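PDB 3KXW: saframycin Mx1 synthetase B from Legionella pneumophila subsp. pneumophila, which belongs to the ANL superfamily, combining a large AMP-binding domain with a smaller C-terminal domain of the AMP-binding_C type. Local coordinates for residues L86-C90 with W159-S163; T347-A351 with F362-N366. All coordinates share one frame; numbering follows the deposited sequence.

Contact 1. Residues L86-C90 with W159-S163; sequences LYAGC and WQPTS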
loop_
_atom_site.group_PDB
_atom_site.type_symbol
_atom_site.label_atom_id
_atom_site.label_comp_id
_atom_site.label_asym_id
_atom_site.label_seq_id
_atom_site.Cartn_x
_atom_site.Cartn_y
_atom_site.Cartn_z
ATOM N N LEU A 86 -4.175 -20.800 1.952
ATOM C CA LEU A 86 -3.458 -21.140 3.166
ATOM C C LEU A 86 -3.914 -22.485 3.750
ATOM O O LEU A 86 -3.092 -23.272 4.219
ATOM C CB LEU A 86 -3.590 -20.040 4.240
ATOM C CG LEU A 86 -3.077 -18.634 3.907
ATOM C CD1 LEU A 86 -2.831 -17.803 5.158
ATOM C CD2 LEU A 86 -1.868 -18.667 3.015
ATOM N N TYR A 87 -5.224 -22.723 3.760
ATOM C CA TYR A 87 -5.755 -23.987 4.259
ATOM C C TYR A 87 -5.244 -25.184 3.468
ATOM O O TYR A 87 -5.207 -26.281 3.995
ATOM C CB TYR A 87 -7.271 -24.016 4.191
ATOM C CG TYR A 87 -8.026 -23.375 5.342
ATOM C CD1 TYR A 87 -7.798 -22.060 5.734
ATOM C CD2 TYR A 87 -9.035 -24.081 5.992
ATOM C CE1 TYR A 87 -8.553 -21.474 6.768
ATOM C CE2 TYR A 87 -9.779 -23.512 7.032
ATOM C CZ TYR A 87 -9.541 -22.208 7.405
ATOM O OH TYR A 87 -10.318 -21.677 8.428
ATOM N N ALA A 88 -4.896 -24.979 2.204
ATOM C CA ALA A 88 -4.330 -26.056 1.388
ATOM C C ALA A 88 -2.809 -26.168 1.520
ATOM O O ALA A 88 -2.193 -27.037 0.903
ATOM C CB ALA A 88 -4.719 -25.866 -0.069
ATOM N N GLY A 89 -2.202 -25.298 2.316
ATOM C CA GLY A 89 -0.755 -25.244 2.424
ATOM C C GLY A 89 -0.085 -24.686 1.177
ATOM O O GLY A 89 1.126 -24.826 0.997
ATOM N N CYS A 90 -0.872 -24.052 0.316
ATOM C CA CYS A 90 -0.343 -23.448 -0.898
ATOM C C CYS A 90 0.092 -22.008 -0.629
ATOM O O CYS A 90 -0.372 -21.381 0.322
ATOM C CB CYS A 90 -1.391 -23.493 -2.023
ATOM S SG CYS A 90 -1.819 -25.208 -2.535
ATOM N N TRP A 159 -12.153 -31.249 2.729
ATOM C CA TRP A 159 -10.817 -30.675 2.907
ATOM C C TRP A 159 -9.916 -31.599 3.739
ATOM O O TRP A 159 -10.351 -32.147 4.743
ATOM C CB TRP A 159 -10.910 -29.286 3.546
ATOM C CG TRP A 159 -9.594 -28.718 4.025
ATOM C CD1 TRP A 159 -8.504 -28.399 3.256
ATOM C CD2 TRP A 159 -9.247 -28.376 5.371
ATOM N NE1 TRP A 159 -7.500 -27.888 4.044
ATOM C CE2 TRP A 159 -7.935 -27.857 5.347
ATOM C CE3 TRP A 159 -9.914 -28.463 6.600
ATOM C CZ2 TRP A 159 -7.279 -27.437 6.502
ATOM C CZ3 TRP A 159 -9.257 -28.029 7.750
ATOM C CH2 TRP A 159 -7.952 -27.529 7.689
ATOM N N GLN A 160 -8.665 -31.769 3.317
ATOM C CA GLN A 160 -7.703 -32.536 4.120
ATOM C C GLN A 160 -6.654 -31.602 4.711
ATOM O O GLN A 160 -5.836 -31.067 3.976
ATOM C CB GLN A 160 -7.016 -33.596 3.255
ATOM C CG GLN A 160 -7.985 -34.599 2.629
ATOM C CD GLN A 160 -8.326 -35.746 3.567
ATOM O OE1 GLN A 160 -7.902 -35.763 4.730
ATOM N NE2 GLN A 160 -9.088 -36.719 3.065
ATOM N N PRO A 161 -6.667 -31.415 6.040
ATOM C CA PRO A 161 -5.673 -30.569 6.710
ATOM C C PRO A 161 -4.264 -31.028 6.347
ATOM O O PRO A 161 -4.021 -32.234 6.244
ATOM C CB PRO A 161 -5.929 -30.809 8.202
ATOM C CG PRO A 161 -7.304 -31.426 8.281
ATOM C CD PRO A 161 -7.539 -32.135 6.984
ATOM N N THR A 162 -3.356 -30.079 6.143
ATOM C CA THR A 162 -1.965 -30.400 5.855
ATOM C C THR A 162 -1.169 -30.125 7.123
ATOM O O THR A 162 -1.711 -29.611 8.088
ATOM C CB THR A 162 -1.418 -29.572 4.657
ATOM O OG1 THR A 162 -1.370 -28.184 5.010
ATOM C CG2 THR A 162 -2.319 -29.731 3.438
ATOM N N SER A 163 0.101 -30.497 7.160
ATOM C CA SER A 163 0.892 -30.186 8.354
ATOM C C SER A 163 1.690 -28.914 8.144
ATOM O O SER A 163 2.823 -28.964 7.700
ATOM C CB SER A 163 1.834 -31.331 8.730
ATOM O OG SER A 163 1.178 -32.224 9.611
HETATM O O HOH W 1 -3.577 -27.172 6.002
#
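W159 meets Y87 twice over, through the N-H of its indole and through one face of its six-membered ring. The tryptophan reaches the end of helix 76-87 because its chi1 of 168° turns the indole away from the backbone N, and NE1 donates to Y87 O at 2.8 Å. The bond is bent, 144° at the hydrogen: the oxygen lies near the indole plane, but the donor sits well above the plane of the carbonyl group. Beside this bond the edge of the tyrosine ring is turned toward the indole face, CD2 of Y87 standing 3.8 Å from CZ2 of W159, with the ring planes at 51°. This is an edge-to-face pair, and the hydrogen bond next to it should limit how far the indole can turn. The phenol end of Y87 is tied separately to D47 of helix 43-59, a helix whose A54 touches both side chains.

P161 follows, its backbone N over the other face of the same indole. At T162 the contact becomes partly water-mediated. A water donates to Y87 O at 2.7 Å and accepts from T162 N at 2.9 Å, giving that carbonyl a second partner at the helix end. The methyl CG2 of T162 packs on A88 O at 3.7 Å, while its OG1 faces the CA of G89. G89, with positive phi, donates its N to L86 O and closes helix 76-87 in a Schellman motif; the carbonyl of Y87, in its last turn, is bound by the loop that follows strand 143-147.

Contact 2. Residues T347-A351 with F362-N366; sequences TLTLA and FADDN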
loop_
_atom_site.group_PDB
_atom_site.type_symbol
_atom_site.label_atom_id
_atom_site.label_comp_id
_atom_site.label_asym_id
_atom_site.label_seq_id
_atom_site.Cartn_x
_atom_site.Cartn_y
_atom_site.Cartn_z
ATOM N N THR A 347 7.493 15.834 16.211
ATOM C CA THR A 347 8.161 16.365 15.034
ATOM C C THR A 347 9.522 16.940 15.421
ATOM O O THR A 347 9.772 17.243 16.590
ATOM C CB THR A 347 7.314 17.437 14.276
ATOM O OG1 THR A 347 7.205 18.636 15.055
ATOM C CG2 THR A 347 5.914 16.904 13.951
ATOM N N LEU A 348 10.411 17.053 14.443
ATOM C CA LEU A 348 11.678 17.763 14.641
ATOM C C LEU A 348 11.873 18.802 13.560
ATOM O O LEU A 348 11.400 18.641 12.438
ATOM C CB LEU A 348 12.849 16.793 14.611
ATOM C CG LEU A 348 12.982 15.874 15.819
ATOM C CD1 LEU A 348 14.027 14.802 15.490
ATOM C CD2 LEU A 348 13.349 16.695 17.054
ATOM N N THR A 349 12.568 19.882 13.897
ATOM C CA THR A 349 12.816 20.933 12.934
ATOM C C THR A 349 14.271 20.904 12.544
ATOM O O THR A 349 15.150 21.084 13.388
ATOM C CB THR A 349 12.474 22.313 13.504
ATOM O OG1 THR A 349 11.113 22.318 13.961
ATOM C CG2 THR A 349 12.666 23.382 12.443
ATOM N N LEU A 350 14.534 20.639 11.272
ATOM C CA LEU A 350 15.899 20.605 10.795
ATOM C C LEU A 350 16.242 21.913 10.094
ATOM O O LEU A 350 15.373 22.567 9.498
ATOM C CB LEU A 350 16.139 19.445 9.826
ATOM C CG LEU A 350 15.659 18.025 10.139
ATOM C CD1 LEU A 350 16.608 16.999 9.540
ATOM C CD2 LEU A 350 15.444 17.779 11.623
ATOM N N ALA A 351 17.521 22.272 10.153
ATOM C CA ALA A 351 18.047 23.438 9.447
ATOM C C ALA A 351 18.094 23.228 7.938
ATOM O O ALA A 351 18.229 22.102 7.460
ATOM C CB ALA A 351 19.452 23.776 9.973
ATOM N N PHE A 362 19.811 20.742 13.586
ATOM C CA PHE A 362 18.489 21.158 14.007
ATOM C C PHE A 362 18.368 22.682 13.973
ATOM O O PHE A 362 19.371 23.382 13.942
ATOM C CB PHE A 362 18.230 20.658 15.429
ATOM C CG PHE A 362 18.199 19.164 15.558
ATOM C CD1 PHE A 362 17.063 18.452 15.214
ATOM C CD2 PHE A 362 19.301 18.474 16.049
ATOM C CE1 PHE A 362 17.027 17.067 15.349
ATOM C CE2 PHE A 362 19.271 17.097 16.185
ATOM C CZ PHE A 362 18.131 16.394 15.844
ATOM N N ALA A 363 17.140 23.190 13.979
ATOM C CA ALA A 363 16.917 24.634 13.923
ATOM C C ALA A 363 15.702 25.046 14.748
ATOM O O ALA A 363 14.855 24.211 15.072
ATOM C CB ALA A 363 16.774 25.099 12.468
ATOM N N ASP A 364 15.623 26.332 15.092
ATOM C CA ASP A 364 14.488 26.857 15.846
ATOM C C ASP A 364 13.181 26.711 15.061
ATOM O O ASP A 364 13.166 26.821 13.831
ATOM C CB ASP A 364 14.716 28.320 16.244
ATOM C CG ASP A 364 15.887 28.494 17.212
ATOM O OD1 ASP A 364 16.212 27.536 17.951
ATOM O OD2 ASP A 364 16.480 29.597 17.234
ATOM N N ASP A 365 12.095 26.504 15.803
ATOM C CA ASP A 365 10.818 26.001 15.280
ATOM C C ASP A 365 10.217 26.661 14.047
ATOM O O ASP A 365 9.154 26.245 13.592
ATOM C CB ASP A 365 9.757 25.940 16.384
ATOM C CG ASP A 365 9.769 24.618 17.124
ATOM O OD1 ASP A 365 8.978 24.455 18.082
ATOM O OD2 ASP A 365 10.574 23.739 16.746
ATOM N N ASN A 366 10.862 27.683 13.511
ATOM C CA ASN A 366 10.462 28.199 12.205
ATOM C C ASN A 366 11.512 29.117 11.621
ATOM O O ASN A 366 11.227 29.935 10.735
ATOM C CB ASN A 366 9.078 28.859 12.236
ATOM C CG ASN A 366 8.615 29.190 13.643
ATOM O OD1 ASN A 366 7.439 29.014 13.978
ATOM N ND2 ASN A 366 9.539 29.667 14.479
#
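T349, F362 and A363 give up the most surface here, and the carbonyl of T349 meets both of the other two. A363 N donates to T349 O at 3.0 Å, with 155° at the hydrogen, approaching from above the carbonyl plane. The same oxygen receives a CA-H...O contact from F362 CA at 3.4 Å and lies near the plane of the phenylalanine ring, at its edge. One backbone oxygen thus helps to hold the start of the segment F362-N366 against the strand.

The F362 ring turns back over the strand because CG is anti to the carbonyl carbon (chi1 -64°), which swings a side chain that leaves its backbone pointing away round to two leucines. CD1 of L348 comes to the ring edge at CE1 of F362, 3.8 Å away, and CD1 of F362 meets CD2 of L350 at 4.0 Å. H447 of strand 442-447 also meets the phenylalanine ring, joining this corner to the neighbouring antiparallel sheet.

Strand 347-350 pairs antiparallel with 371-374 in a two-stranded sheet, and residues 362-366 belong to the long connection between these strands. That connection touches the strand through a single beta bridge, L350 with F362, and then departs at a steep angle: the touching parts, 348-351 and 362-365, run 108° apart.

A363 sets its methyl against the backbone of A351, CB to CA 3.7 Å. On the T349 side chain the two branches divide the work: CG2 lies 3.5 Å from A363 O, whereas OG1 lies 3.2 Å from OD2 of D365, a pairing that remains unsettled because another acceptor is within reach of the hydroxyl.

How the contacts relate
Contacts 1 and 2 lie on opposite sides of the chain's centre, about 54 Å apart between centres, and share no helix or strand, although all four segments belong to the AMP-binding part of the chain. Both are partly buried and both fasten a loop to the end of a regular element through a backbone carbonyl. Contact 1 bridges distant parts of the sequence, and its carbonyl is answered by a side-chain N-H and a water, with an aromatic pair packed alongside. In contact 2 only ten residues separate the segments; a backbone amide answers the carbonyl, and aliphatic groups touch a phenylalanine at a more exposed surface with aspartates nearby.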